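PDB 5OCR: kappa-carrageenase from Zobellia galactanivorans, which probably hydrolyses the marine polysaccharide kappa-carrageenan through its family 16 glycoside hydrolase domain, the part of the longer protein present here. Local coordinates for residues Val175-Pro179 / Lys180-Gln184. Sequence-based numbering, arbitrary orientation. Where two conformers were deposited one is given.
Sequences VWKRP and KMYPQ
Tyr-182 meets the aliphatic chain of Lys-177, five residues earlier, through the CE2 corner of its ring, where strand 173-177 turns toward helix 183-186. CD of Lys-177 lies 3.6 Å from CE2 of Tyr-182, and the two side chains cross at a slant. The lysine chain bends at chi2 (-55°) and then runs straight, which sets CD beside CE2 and CZ. Its NZ passes 3.7 Å from the OH of Tyr-182, too far for a hydrogen bond, and forms a salt bridge with Glu-170 of strand 159-170 instead.

The turn between them is a backbone feature. The carbonyl O of Arg-178 accepts two N-H groups. Tyr-182 N, at 3.1 Å, approaches nearly in line with the C=O bond. Met-181 N, at 3.0 Å, comes from above the carbonyl plane. A weak third bond joins Tyr-182 N to Pro-179 O. CA of Pro-183 makes a bent C-H...O contact with Pro-179 O, at 3.1 Å. Arg-178, Met-181 and Lys-180 each have two conformers. In one of them, CG of Met-181 packs on CB of Arg-178, and Lys-180 forms a salt bridge with Asp-148.

Tyr-182 is the N-cap residue of the helix. The ring of Pro-179 packs on Asn-163, His-165 and Leu-187. A serine in place of Tyr-182 would probably leave CD of Lys-177 without its aromatic neighbour and the middle of the lysine chain less confined. The contact shapes a strand-to-helix turn of the family 16 beta-jellyroll. Two N-H bonds to the carbonyl of Arg-178 fix that turn; Lys-177 adds an apolar contact, while its charge is met by Glu-170.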
loop_
_atom_site.group_PDB
_atom_site.type_symbol
_atom_site.label_atom_id
_atom_site.label_comp_id
_atom_site.label_asym_id
_atom_site.label_seq_id
_atom_site.Cartn_x
_atom_site.Cartn_y
_atom_site.Cartn_z
ATOM N N VAL A 175 8.821 -18.698 -6.164
ATOM C CA VAL A 175 9.988 -17.872 -5.998
ATOM C C VAL A 175 9.584 -16.386 -6.026
ATOM O O VAL A 175 8.956 -15.905 -6.974
ATOM C CB VAL A 175 11.003 -18.170 -7.122
ATOM C CG1 VAL A 175 12.227 -17.199 -7.078
ATOM C CG2 VAL A 175 11.465 -19.622 -6.979
ATOM N N TRP A 176 9.939 -15.665 -4.959
ATOM C CA TRP A 176 9.709 -14.217 -4.894
ATOM C C TRP A 176 10.536 -13.456 -5.929
ATOM O O TRP A 176 11.771 -13.662 -6.089
ATOM C CB TRP A 176 10.061 -13.705 -3.500
ATOM C CG TRP A 176 8.911 -13.938 -2.547
ATOM C CD1 TRP A 176 8.740 -14.994 -1.668
ATOM C CD2 TRP A 176 7.744 -13.069 -2.366
ATOM N NE1 TRP A 176 7.555 -14.857 -0.962
ATOM C CE2 TRP A 176 6.926 -13.688 -1.341
ATOM C CE3 TRP A 176 7.302 -11.880 -2.960
ATOM C CZ2 TRP A 176 5.695 -13.126 -0.924
ATOM C CZ3 TRP A 176 6.091 -11.291 -2.497
ATOM C CH2 TRP A 176 5.298 -11.928 -1.523
ATOM N N LYS A 177 9.872 -12.550 -6.644
ATOM C CA LYS A 177 10.560 -11.620 -7.544
ATOM C C LYS A 177 10.366 -10.228 -6.900
ATOM O O LYS A 177 9.242 -9.697 -6.879
ATOM C CB LYS A 177 9.904 -11.613 -8.938
ATOM C CG LYS A 177 9.911 -12.980 -9.662
ATOM C CD LYS A 177 11.302 -13.594 -9.792
ATOM C CE LYS A 177 11.243 -14.948 -10.493
ATOM N NZ LYS A 177 12.600 -15.612 -10.677
ATOM N N ARG A 178 11.445 -9.722 -6.285
ATOM C CA ARG A 178 11.420 -8.541 -5.431
ATOM C C ARG A 178 11.964 -7.372 -6.236
ATOM O O ARG A 178 12.859 -7.561 -7.089
ATOM C CB ARG A 178 12.258 -8.813 -4.174
ATOM C CG ARG A 178 11.888 -10.159 -3.550
ATOM C CD ARG A 178 12.323 -10.326 -2.106
ATOM N NE ARG A 178 11.313 -11.017 -1.283
ATOM C CZ ARG A 178 11.427 -12.245 -0.802
ATOM N NH1 ARG A 178 12.499 -12.969 -1.086
ATOM N NH2 ARG A 178 10.466 -12.750 -0.033
ATOM N N PRO A 179 11.519 -6.158 -5.929
ATOM C CA PRO A 179 11.995 -4.996 -6.697
ATOM C C PRO A 179 13.508 -4.827 -6.686
ATOM O O PRO A 179 14.052 -4.514 -7.726
ATOM C CB PRO A 179 11.364 -3.805 -5.934
ATOM C CG PRO A 179 10.257 -4.373 -5.145
ATOM C CD PRO A 179 10.409 -5.827 -4.983
ATOM N N LYS A 180 14.186 -5.089 -5.542
ATOM C CA LYS A 180 15.628 -4.836 -5.475
ATOM C C LYS A 180 16.381 -5.909 -6.214
ATOM O O LYS A 180 17.556 -5.712 -6.505
ATOM C CB LYS A 180 16.107 -4.718 -4.032
ATOM C CG LYS A 180 15.602 -3.436 -3.392
ATOM C CD LYS A 180 16.093 -3.326 -1.957
ATOM C CE LYS A 180 15.386 -2.085 -1.337
ATOM N NZ LYS A 180 15.658 -1.892 0.099
ATOM N N MET A 181 15.705 -7.039 -6.506
ATOM C CA MET A 181 16.329 -8.148 -7.300
ATOM C C MET A 181 16.190 -7.904 -8.775
ATOM O O MET A 181 17.062 -8.291 -9.593
ATOM C CB MET A 181 15.657 -9.485 -6.965
ATOM C CG MET A 181 15.726 -9.744 -5.471
ATOM S SD MET A 181 15.803 -11.443 -4.873
ATOM C CE MET A 181 16.771 -11.153 -3.381
ATOM N N TYR A 182 15.108 -7.227 -9.142
ATOM C CA TYR A 182 14.739 -7.011 -10.573
ATOM C C TYR A 182 14.393 -5.534 -10.805
ATOM O O TYR A 182 13.265 -5.176 -11.133
ATOM C CB TYR A 182 13.568 -7.966 -11.011
ATOM C CG TYR A 182 13.968 -9.390 -10.955
ATOM C CD1 TYR A 182 14.689 -9.956 -12.056
ATOM C CD2 TYR A 182 13.766 -10.154 -9.811
ATOM C CE1 TYR A 182 15.135 -11.279 -11.979
ATOM C CE2 TYR A 182 14.259 -11.474 -9.725
ATOM C CZ TYR A 182 14.906 -11.998 -10.835
ATOM O OH TYR A 182 15.400 -13.261 -10.777
ATOM N N PRO A 183 15.377 -4.643 -10.575
ATOM C CA PRO A 183 14.980 -3.304 -10.394
ATOM C C PRO A 183 14.496 -2.638 -11.691
ATOM O O PRO A 183 13.565 -1.764 -11.661
ATOM C CB PRO A 183 16.276 -2.625 -9.896
ATOM C CG PRO A 183 17.384 -3.523 -10.374
ATOM C CD PRO A 183 16.783 -4.867 -10.147
ATOM N N GLN A 184 15.102 -3.049 -12.817
ATOM C CA GLN A 184 14.640 -2.490 -14.122
ATOM C C GLN A 184 13.200 -2.857 -14.428
ATOM O O GLN A 184 12.500 -2.020 -15.030
ATOM C CB GLN A 184 15.504 -2.998 -15.262
ATOM C CG GLN A 184 15.325 -2.183 -16.508
ATOM C CD GLN A 184 16.293 -1.061 -16.492
ATOM O OE1 GLN A 184 16.159 -0.089 -15.728
ATOM N NE2 GLN A 184 17.313 -1.197 -17.324
#